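Local coordinates for putative oxidoreductase with NAD(P)-binding Rossmann-fold domain (Clostridium difficile, PDB 3UUW), which is a putative dehydrogenase of the Gfo/Idh/MocA family that probably binds NAD(P) in its Rossmann domain, its substrate being unidentified, at residues V243-E248 with L252-S257; E134-A139 with L176-E181; H170-A175 with H203-K208; E270-H275 with P286-E291; S162-D167 with K196-V201. One frame throughout, in Å; residues are numbered along the deposited sequence.

Contact 1: V243-E248 with L252-S257; sequences VLEIEE and LTLKQS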
# COMPACT_ATOMS: atom_id res chain seq x y z
N VAL A 243 5.34 -10.95 -1.38
CA VAL A 243 4.69 -9.89 -2.14
C VAL A 243 5.71 -9.36 -3.15
O VAL A 243 6.84 -9.10 -2.78
CB VAL A 243 4.20 -8.76 -1.25
CG1 VAL A 243 3.67 -7.59 -2.12
CG2 VAL A 243 3.10 -9.28 -0.31
N LEU A 244 5.31 -9.28 -4.41
CA LEU A 244 6.20 -8.83 -5.47
C LEU A 244 5.71 -7.49 -6.04
O LEU A 244 4.54 -7.36 -6.42
CB LEU A 244 6.31 -9.89 -6.56
CG LEU A 244 7.39 -9.74 -7.64
CD1 LEU A 244 7.76 -11.10 -8.22
CD2 LEU A 244 6.93 -8.80 -8.70
N GLU A 245 6.59 -6.49 -6.04
CA GLU A 245 6.27 -5.16 -6.57
C GLU A 245 7.16 -4.86 -7.75
O GLU A 245 8.36 -5.16 -7.72
CB GLU A 245 6.51 -4.08 -5.52
CG GLU A 245 5.70 -4.22 -4.26
CD GLU A 245 5.93 -3.10 -3.27
OE1 GLU A 245 6.90 -2.32 -3.43
OE2 GLU A 245 5.15 -3.01 -2.30
N ILE A 246 6.59 -4.24 -8.78
CA ILE A 246 7.34 -3.82 -9.93
C ILE A 246 6.98 -2.38 -10.25
O ILE A 246 5.80 -2.05 -10.39
CB ILE A 246 7.05 -4.67 -11.17
CG1 ILE A 246 7.32 -6.14 -10.90
CG2 ILE A 246 7.90 -4.20 -12.37
CD1 ILE A 246 6.91 -7.07 -12.03
N GLU A 247 8.00 -1.53 -10.34
CA GLU A 247 7.81 -0.14 -10.75
C GLU A 247 8.36 -0.04 -12.15
O GLU A 247 9.55 -0.27 -12.39
CB GLU A 247 8.43 0.84 -9.76
CG GLU A 247 7.99 0.56 -8.33
CD GLU A 247 7.78 1.79 -7.46
OE1 GLU A 247 7.19 2.78 -7.95
OE2 GLU A 247 8.13 1.72 -6.26
N GLU A 248 7.50 0.33 -13.07
CA GLU A 248 7.85 0.39 -14.48
C GLU A 248 6.87 1.31 -15.16
O GLU A 248 5.69 1.29 -14.85
CB GLU A 248 7.76 -1.02 -15.03
CG GLU A 248 8.23 -1.25 -16.40
CD GLU A 248 8.30 -2.78 -16.70
OE1 GLU A 248 7.44 -3.53 -16.20
OE2 GLU A 248 9.19 -3.19 -17.45
N LEU A 252 3.26 1.43 -10.19
CA LEU A 252 3.69 0.39 -9.25
C LEU A 252 2.69 -0.74 -9.35
O LEU A 252 1.48 -0.55 -9.12
CB LEU A 252 3.69 0.96 -7.84
CG LEU A 252 3.94 0.02 -6.67
CD1 LEU A 252 5.22 -0.64 -6.79
CD2 LEU A 252 3.84 0.81 -5.34
N THR A 253 3.17 -1.92 -9.74
CA THR A 253 2.30 -3.09 -9.87
C THR A 253 2.61 -4.03 -8.73
O THR A 253 3.76 -4.39 -8.52
CB THR A 253 2.49 -3.80 -11.22
OG1 THR A 253 2.13 -2.91 -12.26
CG2 THR A 253 1.61 -5.06 -11.30
N LEU A 254 1.57 -4.43 -8.01
CA LEU A 254 1.72 -5.29 -6.85
C LEU A 254 1.04 -6.63 -7.09
O LEU A 254 -0.13 -6.68 -7.47
CB LEU A 254 1.11 -4.61 -5.64
CG LEU A 254 1.34 -5.18 -4.25
CD1 LEU A 254 1.39 -4.03 -3.22
CD2 LEU A 254 0.30 -6.21 -3.90
N LYS A 255 1.77 -7.70 -6.82
CA LYS A 255 1.24 -9.06 -6.94
C LYS A 255 1.37 -9.76 -5.60
O LYS A 255 2.42 -9.74 -4.96
CB LYS A 255 1.97 -9.83 -8.04
CG LYS A 255 1.35 -11.20 -8.35
CD LYS A 255 1.95 -11.87 -9.60
CE LYS A 255 3.45 -12.11 -9.47
NZ LYS A 255 3.98 -13.07 -10.53
N GLN A 256 0.28 -10.35 -5.15
CA GLN A 256 0.31 -11.14 -3.95
C GLN A 256 0.61 -12.58 -4.30
O GLN A 256 0.45 -12.99 -5.46
CB GLN A 256 -1.05 -11.07 -3.25
CG GLN A 256 -1.42 -9.68 -2.78
CD GLN A 256 -2.66 -9.64 -1.92
OE1 GLN A 256 -3.11 -10.66 -1.41
NE2 GLN A 256 -3.21 -8.45 -1.75
N SER A 257 1.07 -13.35 -3.32
CA SER A 257 1.12 -14.79 -3.47
C SER A 257 -0.34 -15.26 -3.56
O SER A 257 -1.25 -14.67 -2.94
CB SER A 257 1.78 -15.46 -2.25
OG SER A 257 3.15 -15.14 -2.14
O HOH W 1 4.02 -7.08 -9.54
O HOH W 2 4.35 -1.55 -12.96
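The carboxylate of Glu247 carries the CD1 methyl of Leu252 over one of its faces, 3.6 Å from Glu247 CD and 3.4 Å from Glu247 CG. The same methyl also touches Glu245, with Leu252 CD1 3.9 Å from Glu245 CB. Leu254 CD1, by contrast, comes alongside Glu245 OE2, the two side chains pointing the same way. Leu252 reaches both glutamates because its CG lies opposite the backbone N (chi1 173°). Both carboxylates have basic partners: Arg237 forms a salt bridge to each, and Lys239 adds a second to Glu245. These side chains stand on an antiparallel beta hairpin at the edge of the large C-terminal-domain sheet. Leu244 pairs with Lys255 and Ile246 with Thr253 as hydrogen-bonded pairs; Thr253 N to Ile246 O, at 2.7 Å, is nearly straight (176°). Val243 CG1 closes the end of the glutamate face against Leu254 CG at 4.0 Å. The opposite face holds Leu244, Ile246, Thr253 and Lys255, whose amine bridges to Glu134. A water donates to both Leu244 O and Thr253 O. Beyond 252-254 the sheet continues, antiparallel, into a second subunit, and Thr253 OG1 hydrogen-bonds to Thr253 OG1 of that subunit.

Contact 2: E134-A139 with L176-E181; sequences EIKNNA and LWLANE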
# COMPACT_ATOMS: atom_id res chain seq x y z
N GLU A 134 11.68 -15.28 -9.61
CA GLU A 134 11.02 -14.48 -10.64
C GLU A 134 11.75 -13.17 -10.89
O GLU A 134 12.05 -12.84 -12.04
CB GLU A 134 9.57 -14.23 -10.30
CG GLU A 134 8.82 -13.52 -11.41
CD GLU A 134 7.31 -13.59 -11.26
OE1 GLU A 134 6.82 -14.14 -10.25
OE2 GLU A 134 6.62 -13.07 -12.16
N ILE A 135 12.10 -12.43 -9.84
CA ILE A 135 12.74 -11.14 -10.06
C ILE A 135 14.14 -11.33 -10.59
O ILE A 135 14.58 -10.55 -11.42
CB ILE A 135 12.69 -10.17 -8.81
CG1 ILE A 135 13.45 -10.73 -7.61
CG2 ILE A 135 11.23 -9.88 -8.44
CD1 ILE A 135 13.64 -9.68 -6.45
N LYS A 136 14.82 -12.40 -10.18
CA LYS A 136 16.15 -12.68 -10.69
C LYS A 136 16.07 -12.97 -12.18
O LYS A 136 16.88 -12.47 -12.97
CB LYS A 136 16.76 -13.89 -9.99
CG LYS A 136 18.18 -14.24 -10.42
CD LYS A 136 18.65 -15.51 -9.69
CE LYS A 136 20.07 -15.91 -10.04
NZ LYS A 136 20.11 -16.50 -11.41
N ASN A 137 15.10 -13.78 -12.56
CA ASN A 137 14.95 -14.19 -13.97
C ASN A 137 14.55 -13.01 -14.88
O ASN A 137 14.93 -12.97 -16.05
CB ASN A 137 13.89 -15.29 -14.09
CG ASN A 137 14.35 -16.63 -13.57
OD1 ASN A 137 15.55 -16.90 -13.43
ND2 ASN A 137 13.38 -17.53 -13.32
N ASN A 138 13.84 -12.03 -14.32
CA ASN A 138 13.31 -10.91 -15.12
C ASN A 138 14.15 -9.63 -15.09
O ASN A 138 13.82 -8.65 -15.78
CB ASN A 138 11.87 -10.61 -14.69
CG ASN A 138 10.92 -11.70 -15.06
OD1 ASN A 138 11.15 -12.45 -16.02
ND2 ASN A 138 9.82 -11.81 -14.33
N ALA A 139 15.24 -9.66 -14.33
CA ALA A 139 16.12 -8.49 -14.19
C ALA A 139 17.19 -8.53 -15.24
O ALA A 139 17.87 -9.56 -15.41
CB ALA A 139 16.75 -8.47 -12.81
N LEU A 176 25.04 -13.18 -3.08
CA LEU A 176 26.00 -13.81 -3.94
C LEU A 176 25.29 -14.57 -5.07
O LEU A 176 25.78 -14.60 -6.20
CB LEU A 176 26.94 -14.72 -3.13
CG LEU A 176 27.84 -14.03 -2.08
CD1 LEU A 176 28.69 -15.06 -1.40
CD2 LEU A 176 28.71 -12.96 -2.71
N TRP A 177 24.13 -15.15 -4.76
CA TRP A 177 23.33 -15.87 -5.76
C TRP A 177 22.78 -14.91 -6.80
O TRP A 177 22.75 -15.23 -7.99
CB TRP A 177 22.21 -16.64 -5.04
CG TRP A 177 21.15 -17.23 -5.88
CD1 TRP A 177 21.24 -18.31 -6.71
CD2 TRP A 177 19.79 -16.83 -5.88
NE1 TRP A 177 20.01 -18.59 -7.25
CE2 TRP A 177 19.10 -17.70 -6.75
CE3 TRP A 177 19.08 -15.83 -5.22
CZ2 TRP A 177 17.74 -17.58 -7.00
CZ3 TRP A 177 17.73 -15.71 -5.47
CH2 TRP A 177 17.08 -16.59 -6.35
N LEU A 178 22.38 -13.72 -6.36
CA LEU A 178 21.92 -12.67 -7.29
C LEU A 178 23.06 -12.01 -8.06
O LEU A 178 22.88 -11.62 -9.22
CB LEU A 178 21.14 -11.59 -6.54
CG LEU A 178 19.76 -11.98 -6.04
CD1 LEU A 178 19.22 -10.88 -5.10
CD2 LEU A 178 18.77 -12.26 -7.21
N ALA A 179 24.21 -11.86 -7.43
CA ALA A 179 25.34 -11.22 -8.09
C ALA A 179 25.74 -12.04 -9.31
O ALA A 179 25.99 -11.49 -10.36
CB ALA A 179 26.53 -11.08 -7.16
N ASN A 180 25.80 -13.36 -9.13
CA ASN A 180 26.26 -14.27 -10.18
C ASN A 180 27.58 -13.79 -10.81
O ASN A 180 27.84 -14.03 -11.99
CB ASN A 180 25.18 -14.46 -11.24
CG ASN A 180 25.43 -15.67 -12.11
OD1 ASN A 180 25.90 -16.71 -11.62
ND2 ASN A 180 25.11 -15.57 -13.40
N GLU A 181 28.39 -13.11 -10.01
CA GLU A 181 29.71 -12.64 -10.43
C GLU A 181 30.51 -12.45 -9.16
O GLU A 181 29.93 -12.39 -8.08
CB GLU A 181 29.65 -11.33 -11.23
CG GLU A 181 29.17 -10.07 -10.46
CD GLU A 181 29.24 -8.79 -11.29
OE1 GLU A 181 28.67 -7.74 -10.88
OE2 GLU A 181 29.87 -8.82 -12.38
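Lys136 lays its aliphatic chain across the indole of Trp177, with CD 3.5 Å above the ring plane and 3.8 Å from the centroid of the six-membered ring: a CH-pi contact over the face. One carbon further on, Lys136 CE drops to 3.4 Å from the backbone O of Trp177. The base of the same lysine slides past Leu178 in the opposite direction, and Leu178 CD2 sits 3.8 Å from Lys136 CB. The lysine gets this far because it is fully extended through chi3, bending at chi4 (-74°).

Behind this first shell stand the two helices, 130-138 and 160-179, which lie on the sheet of the C-terminal domain. Leu178 and Ile135 both reach down to Val227 of strand 224-231, so the gap between the helices is floored by that strand. Trp177 also rests on Arg127, and its NE1 donates to a bound glycerol, probably carried over from the crystallisation liquor.

Lys136 NZ stands 5.1 Å from the centroid of the five-membered ring, too far for more than a weak cation-pi attraction. With no hydrogen bond between the segments, what joins these two segments is mainly methylene against indole and methyl, and the ammonium probably adds little to it.

Contact 3: H170-A175 with H203-K208; sequences HVIDTA and HKLKGK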
# COMPACT_ATOMS: atom_id res chain seq x y z
N HIS A 170 21.94 -15.73 5.44
CA HIS A 170 20.87 -15.73 4.44
C HIS A 170 20.92 -14.52 3.52
O HIS A 170 20.68 -14.65 2.32
CB HIS A 170 19.48 -15.79 5.08
CG HIS A 170 19.12 -17.13 5.61
ND1 HIS A 170 19.03 -18.26 4.81
CD2 HIS A 170 18.77 -17.53 6.86
CE1 HIS A 170 18.67 -19.29 5.56
NE2 HIS A 170 18.49 -18.87 6.80
N VAL A 171 21.24 -13.37 4.10
CA VAL A 171 21.36 -12.13 3.34
C VAL A 171 22.55 -12.21 2.37
O VAL A 171 22.43 -11.92 1.16
CB VAL A 171 21.46 -10.91 4.31
CG1 VAL A 171 21.68 -9.62 3.53
CG2 VAL A 171 20.20 -10.80 5.17
N ILE A 172 23.70 -12.62 2.89
CA ILE A 172 24.94 -12.76 2.10
C ILE A 172 24.75 -13.82 1.02
O ILE A 172 25.10 -13.59 -0.13
CB ILE A 172 26.14 -13.07 2.98
CG1 ILE A 172 26.40 -11.91 3.94
CG2 ILE A 172 27.42 -13.37 2.15
CD1 ILE A 172 26.54 -10.52 3.27
N ASP A 173 24.20 -14.97 1.37
CA ASP A 173 24.03 -16.00 0.34
C ASP A 173 23.10 -15.53 -0.79
O ASP A 173 23.37 -15.77 -1.97
CB ASP A 173 23.47 -17.30 0.90
CG ASP A 173 23.48 -18.40 -0.15
OD1 ASP A 173 24.59 -18.93 -0.43
OD2 ASP A 173 22.40 -18.71 -0.71
N THR A 174 22.01 -14.87 -0.43
CA THR A 174 21.08 -14.37 -1.45
C THR A 174 21.78 -13.35 -2.35
O THR A 174 21.62 -13.35 -3.58
CB THR A 174 19.82 -13.81 -0.82
OG1 THR A 174 19.21 -14.82 0.00
CG2 THR A 174 18.84 -13.33 -1.89
N ALA A 175 22.59 -12.48 -1.74
CA ALA A 175 23.38 -11.50 -2.46
C ALA A 175 24.30 -12.15 -3.50
O ALA A 175 24.34 -11.73 -4.64
CB ALA A 175 24.19 -10.64 -1.49
N HIS A 203 26.92 -4.25 4.67
CA HIS A 203 28.04 -4.34 3.74
C HIS A 203 27.66 -3.82 2.38
O HIS A 203 26.49 -3.81 2.01
CB HIS A 203 28.53 -5.76 3.60
CG HIS A 203 29.22 -6.25 4.82
ND1 HIS A 203 28.55 -6.87 5.85
CD2 HIS A 203 30.50 -6.12 5.23
CE1 HIS A 203 29.40 -7.15 6.82
NE2 HIS A 203 30.58 -6.68 6.48
N LYS A 204 28.67 -3.35 1.68
CA LYS A 204 28.53 -3.08 0.27
C LYS A 204 29.42 -4.10 -0.43
O LYS A 204 30.66 -4.16 -0.17
CB LYS A 204 28.93 -1.66 -0.07
CG LYS A 204 28.76 -1.34 -1.55
CD LYS A 204 29.18 0.10 -1.86
CE LYS A 204 28.11 1.09 -1.48
NZ LYS A 204 26.96 0.99 -2.45
N LEU A 205 28.81 -4.88 -1.33
CA LEU A 205 29.49 -5.90 -2.10
C LEU A 205 29.59 -5.42 -3.54
O LEU A 205 28.58 -5.32 -4.26
CB LEU A 205 28.76 -7.26 -2.00
CG LEU A 205 28.49 -7.76 -0.58
CD1 LEU A 205 27.70 -9.06 -0.66
CD2 LEU A 205 29.77 -7.93 0.26
N LYS A 206 30.81 -5.13 -3.96
CA LYS A 206 31.05 -4.56 -5.28
C LYS A 206 31.40 -5.58 -6.36
O LYS A 206 32.38 -6.32 -6.23
CB LYS A 206 32.18 -3.53 -5.18
CG LYS A 206 32.44 -2.76 -6.47
CD LYS A 206 33.56 -1.76 -6.30
CE LYS A 206 33.69 -0.88 -7.55
NZ LYS A 206 32.40 -0.16 -7.85
N GLY A 207 30.64 -5.56 -7.46
CA GLY A 207 30.93 -6.40 -8.65
C GLY A 207 31.32 -5.51 -9.80
O GLY A 207 31.26 -4.29 -9.69
N LYS A 208 31.72 -6.10 -10.93
CA LYS A 208 32.08 -5.31 -12.11
C LYS A 208 30.94 -4.45 -12.61
O LYS A 208 31.15 -3.31 -13.02
CB LYS A 208 32.49 -6.22 -13.28
CG LYS A 208 33.94 -6.66 -13.31
CD LYS A 208 34.23 -7.45 -14.59
CE LYS A 208 35.72 -7.67 -14.81
NZ LYS A 208 35.98 -8.36 -16.11
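Helix 160-179 passes over strand 198-206 with the CA atoms of Ala175 and Leu205 8.3 Å apart, and those of Ile172 and His203 9.1 Å apart. This is the helix-on-sheet layer of the C-terminal alpha/beta domain of Gfo/Idh/MocA proteins. No hydrogen bond crosses between the two segments; the strand spends its backbone on its sheet neighbours, Leu205 pairing with Ile212 and Lys204 with Ser186. The helix keeps its own i to i+4 bonds, and His170 O accepts twice, from Thr174 N and from Thr174 OG1, the latter at 2.8 Å.

Between these two segments, Leu205 makes the contact from the strand. It points up from the sheet at the helix, its CG swung beside its own backbone N and opposite the carbonyl carbon (chi1 -53°), which brings the CD1 methyl under two residues one helical turn apart. Ala175, with just a methyl, lets the strand side chain come close. Of Ile172, the CD1 methyl comes nearest. Around them Thr214 of strand 211-217 touches both Ile172 and Ala175, while Ile172 also leans on Ala296 and Leu299 of helix 295-305. Ile172, Ala175 and Leu205 are all buried. Leu205 CD1 ends 3.9 Å from Ala175 CB and 4.3 Å from Ile172 CD1.

Contact 4: E270-H275 with P286-E291; sequences EDISNH and PAINGE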
# COMPACT_ATOMS: atom_id res chain seq x y z
N GLU A 270 9.54 -25.71 0.26
CA GLU A 270 8.92 -26.78 -0.48
C GLU A 270 9.74 -27.16 -1.71
O GLU A 270 10.05 -28.35 -1.93
CB GLU A 270 7.45 -26.41 -0.85
CG GLU A 270 6.75 -27.47 -1.62
CD GLU A 270 5.24 -27.26 -1.71
OE1 GLU A 270 4.65 -27.75 -2.67
OE2 GLU A 270 4.66 -26.66 -0.80
N ASP A 271 10.17 -26.18 -2.48
CA ASP A 271 10.88 -26.48 -3.70
C ASP A 271 12.30 -26.98 -3.44
O ASP A 271 12.77 -27.89 -4.14
CB ASP A 271 10.84 -25.31 -4.64
CG ASP A 271 9.43 -25.06 -5.19
OD1 ASP A 271 8.68 -26.06 -5.39
OD2 ASP A 271 9.07 -23.90 -5.38
N ILE A 272 12.95 -26.45 -2.41
CA ILE A 272 14.32 -26.89 -2.13
C ILE A 272 14.32 -28.35 -1.66
O ILE A 272 15.18 -29.14 -2.04
CB ILE A 272 15.09 -25.98 -1.15
CG1 ILE A 272 16.59 -26.26 -1.25
CG2 ILE A 272 14.58 -26.11 0.33
CD1 ILE A 272 17.45 -25.29 -0.45
N SER A 273 13.34 -28.70 -0.82
CA SER A 273 13.27 -30.06 -0.28
C SER A 273 12.96 -31.04 -1.44
O SER A 273 13.57 -32.12 -1.55
CB SER A 273 12.27 -30.14 0.87
OG SER A 273 12.63 -29.23 1.93
N ASN A 274 12.00 -30.67 -2.29
CA ASN A 274 11.65 -31.53 -3.41
C ASN A 274 12.78 -31.66 -4.43
O ASN A 274 12.97 -32.71 -5.04
CB ASN A 274 10.36 -31.08 -4.06
CG ASN A 274 9.14 -31.34 -3.17
OD1 ASN A 274 9.14 -32.25 -2.34
ND2 ASN A 274 8.09 -30.55 -3.36
N HIS A 275 13.54 -30.59 -4.62
CA HIS A 275 14.67 -30.62 -5.50
C HIS A 275 15.74 -31.58 -4.98
O HIS A 275 16.30 -32.33 -5.76
CB HIS A 275 15.25 -29.22 -5.67
CG HIS A 275 16.34 -29.14 -6.69
ND1 HIS A 275 16.16 -29.54 -8.00
CD2 HIS A 275 17.62 -28.75 -6.58
CE1 HIS A 275 17.28 -29.37 -8.66
NE2 HIS A 275 18.19 -28.88 -7.83
N PRO A 286 22.60 -31.14 -6.88
CA PRO A 286 21.87 -29.84 -6.83
C PRO A 286 22.83 -28.68 -7.03
O PRO A 286 24.01 -28.87 -6.80
CB PRO A 286 21.24 -29.81 -5.42
CG PRO A 286 21.78 -30.98 -4.68
CD PRO A 286 22.52 -31.90 -5.62
N ALA A 287 22.37 -27.48 -7.45
CA ALA A 287 23.32 -26.36 -7.71
C ALA A 287 24.01 -25.94 -6.42
O ALA A 287 25.20 -25.55 -6.45
CB ALA A 287 22.65 -25.16 -8.40
N ILE A 288 23.30 -26.08 -5.30
CA ILE A 288 23.92 -25.89 -3.99
C ILE A 288 24.76 -27.14 -3.69
O ILE A 288 24.29 -28.10 -3.07
CB ILE A 288 22.92 -25.62 -2.86
CG1 ILE A 288 22.02 -24.41 -3.19
CG2 ILE A 288 23.67 -25.31 -1.53
CD1 ILE A 288 20.81 -24.23 -2.25
N ASN A 289 25.98 -27.13 -4.18
CA ASN A 289 26.95 -28.18 -3.89
C ASN A 289 28.32 -27.57 -3.88
O ASN A 289 28.53 -26.50 -4.46
CB ASN A 289 26.89 -29.30 -4.93
CG ASN A 289 27.60 -28.94 -6.20
OD1 ASN A 289 28.83 -29.02 -6.29
ND2 ASN A 289 26.83 -28.58 -7.22
N GLY A 290 29.25 -28.23 -3.21
CA GLY A 290 30.63 -27.77 -3.21
C GLY A 290 30.76 -26.38 -2.64
O GLY A 290 30.22 -26.08 -1.59
N GLU A 291 31.52 -25.52 -3.32
CA GLU A 291 31.77 -24.17 -2.81
C GLU A 291 30.49 -23.39 -2.60
O GLU A 291 30.43 -22.51 -1.74
CB GLU A 291 32.71 -23.41 -3.75
CG GLU A 291 33.08 -21.98 -3.32
CD GLU A 291 33.76 -21.88 -1.95
OE1 GLU A 291 34.34 -22.89 -1.45
OE2 GLU A 291 33.76 -20.75 -1.39
O HOH W 3 19.76 -26.82 -8.15
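Helix 269-281 faces the loop that precedes helix 295-305, beside strand 120-122 at the edge of the parallel Rossmann sheet. Two pairs make the contact, His275 with Pro286 and Ile272 with Ile288. The imidazole of His275 leans obliquely against the proline, with CD2 3.9 Å from Pro286 CB. Near the plane of the ring, at its edge, comes the backbone N of Ala287. The two do not bond directly: a water lies 2.6 Å from His275 NE2 and accepts from Ala287 N at 2.8 Å, tying the helix to the loop.

In the second pair the CD1 methyls of Ile272 and Ile288 meet at 4.0 Å, their side chains crossing at about a right angle. Ile272 gets there with CG1 opposite its backbone N (chi1 -163°), reaching outward from the helix. Met121 of strand 120-122 touches both isoleucines and Pro286, and Phe128 packs on Ile272 while its ring meets that of His275.

The loop holds its own shape: Ile288 is the centre of an inverse gamma turn, and Asn289 ND2 turns back to Pro286 O, in the plane of that carbonyl and of its own amide, in a 2.9 Å bond at 167°.

Contact 5: S162-D167 with K196-V201; sequences STLIDD and KNLIFV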
# COMPACT_ATOMS: atom_id res chain seq x y z
N SER A 162 27.96 -15.70 16.07
CA SER A 162 26.91 -16.72 15.98
C SER A 162 25.73 -16.20 15.17
O SER A 162 25.21 -16.88 14.29
CB SER A 162 26.45 -17.12 17.38
OG SER A 162 27.54 -17.55 18.14
N THR A 163 25.30 -14.98 15.46
CA THR A 163 24.19 -14.36 14.73
C THR A 163 24.53 -14.15 13.25
O THR A 163 23.71 -14.38 12.37
CB THR A 163 23.79 -13.04 15.40
OG1 THR A 163 23.59 -13.28 16.81
CG2 THR A 163 22.51 -12.49 14.81
N LEU A 164 25.76 -13.75 12.95
CA LEU A 164 26.15 -13.58 11.56
C LEU A 164 26.05 -14.90 10.76
O LEU A 164 25.42 -14.93 9.72
CB LEU A 164 27.56 -13.01 11.46
CG LEU A 164 27.77 -11.57 11.92
CD1 LEU A 164 29.25 -11.19 11.77
CD2 LEU A 164 26.86 -10.57 11.17
N ILE A 165 26.63 -15.96 11.31
CA ILE A 165 26.67 -17.26 10.65
C ILE A 165 25.30 -17.92 10.55
O ILE A 165 25.02 -18.65 9.61
CB ILE A 165 27.64 -18.21 11.39
CG1 ILE A 165 29.07 -17.67 11.35
CG2 ILE A 165 27.62 -19.58 10.75
CD1 ILE A 165 29.63 -17.60 9.95
N ASP A 166 24.45 -17.63 11.53
CA ASP A 166 23.13 -18.24 11.67
C ASP A 166 22.04 -17.53 10.87
O ASP A 166 21.14 -18.18 10.34
CB ASP A 166 22.73 -18.24 13.15
CG ASP A 166 21.48 -19.05 13.43
OD1 ASP A 166 21.40 -20.22 12.98
OD2 ASP A 166 20.58 -18.52 14.13
N ASP A 167 22.11 -16.21 10.79
CA ASP A 167 21.05 -15.44 10.16
C ASP A 167 21.50 -14.49 9.06
O ASP A 167 20.92 -14.48 7.99
CB ASP A 167 20.25 -14.68 11.21
CG ASP A 167 18.85 -14.30 10.72
OD1 ASP A 167 18.47 -14.68 9.58
OD2 ASP A 167 18.14 -13.61 11.47
N LYS A 196 29.35 -7.52 23.15
CA LYS A 196 29.62 -8.14 21.84
C LYS A 196 28.45 -8.84 21.15
O LYS A 196 28.66 -9.75 20.32
CB LYS A 196 30.85 -9.07 21.91
CG LYS A 196 32.18 -8.39 21.62
CD LYS A 196 32.38 -7.13 22.41
CE LYS A 196 33.72 -6.50 22.12
NZ LYS A 196 33.90 -5.25 22.90
N ASN A 197 27.22 -8.42 21.46
CA ASN A 197 26.04 -8.94 20.76
C ASN A 197 25.81 -8.07 19.51
O ASN A 197 26.08 -6.87 19.53
CB ASN A 197 24.81 -8.87 21.65
CG ASN A 197 25.07 -9.41 23.05
OD1 ASN A 197 24.88 -8.71 24.03
ND2 ASN A 197 25.55 -10.65 23.14
N LEU A 198 25.29 -8.67 18.44
CA LEU A 198 25.02 -7.94 17.20
C LEU A 198 23.82 -7.01 17.31
O LEU A 198 22.72 -7.45 17.68
CB LEU A 198 24.75 -8.92 16.05
CG LEU A 198 24.48 -8.28 14.67
CD1 LEU A 198 25.69 -7.50 14.20
CD2 LEU A 198 24.11 -9.34 13.64
N ILE A 199 24.04 -5.75 16.99
CA ILE A 199 22.94 -4.77 16.87
C ILE A 199 22.60 -4.55 15.39
O ILE A 199 21.45 -4.72 14.95
CB ILE A 199 23.30 -3.39 17.47
CG1 ILE A 199 23.61 -3.47 18.96
CG2 ILE A 199 22.15 -2.38 17.21
CD1 ILE A 199 24.22 -2.21 19.52
N PHE A 200 23.60 -4.16 14.62
CA PHE A 200 23.40 -3.85 13.20
C PHE A 200 24.63 -4.22 12.41
O PHE A 200 25.75 -4.05 12.88
CB PHE A 200 23.12 -2.35 13.08
CG PHE A 200 23.00 -1.87 11.67
CD1 PHE A 200 21.79 -1.99 10.99
CD2 PHE A 200 24.07 -1.30 11.01
CE1 PHE A 200 21.65 -1.57 9.67
CE2 PHE A 200 23.93 -0.88 9.68
CZ PHE A 200 22.71 -1.00 9.03
N VAL A 201 24.42 -4.72 11.19
CA VAL A 201 25.51 -5.02 10.28
C VAL A 201 25.08 -4.65 8.89
O VAL A 201 23.93 -4.84 8.51
CB VAL A 201 25.94 -6.51 10.34
CG1 VAL A 201 24.81 -7.43 9.96
CG2 VAL A 201 27.16 -6.78 9.43
O HOH W 4 24.38 -11.40 18.74
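Thr163, on the first turns of helix 160-179, faces Leu198 at the start of strand 198-206, their CA atoms 6.9 Å apart. The helix here lies across the sheet of the C-terminal alpha/beta domain; the axes of 162-167 and 198-201 pass 9.9 Å apart at 58°. Thr163 uses its two branches for different jobs. CG2, opposite the backbone N, touches Leu198 CD2 at 3.7 Å. OG1, on the other branch, lies 2.8 Å from a water that accepts from Leu198 N, so the first strand amide is linked to the helix through solvent.

Leu164 follows and does the rest of the apolar work with one methyl. Its side chain crosses that of Leu198 at about a right angle, and its CD2 also meets Val201. Leu190 of strand 184-192 touches both Leu198 and Val201, and Ile304 of helix 295-305 packs on Leu164. From Leu164 to Asp167 the helix widens into a pi-type turn. At the end of the segment Asp167 forms salt bridges with Lys149 and Arg218, the latter also packing on Thr163 and Leu198.

On the strand, Ile199 and Phe200 both face Phe191 in a classic beta bulge, between the two residues that meet the helix. Val201 then presents its gamma methyls to the helix, with CG1 set between its backbone N and carbonyl carbon (chi1 60°). Leu164 CD2 lies equally far, 3.9 Å, from Val201 CG1 and from Leu198 CD2.

Overall arrangement
Four of the five contacts build the C-terminal domain. Contacts 2, 3 and 5 all use helix 160-179, and contacts 3 and 5, whose centres are 16 Å apart, follow it along one strand, 198-206. Contact 2 sits 11 Å from contact 3, centre to centre, with Glu181 packing on Gly207. It also touches contact 1, 17 Å away between centres: Lys255 NZ is 3.0 Å from Glu134 OE1 in a salt bridge, and Leu244 packs on Ile135. Contact 4 stands apart beside the Rossmann sheet; its nearest atoms are about 6 Å from contact 3 and about 7 Å from contact 2. Glycerol, probably from crystallisation, lies about 3 Å from Trp177 and about 5 Å from Ala287.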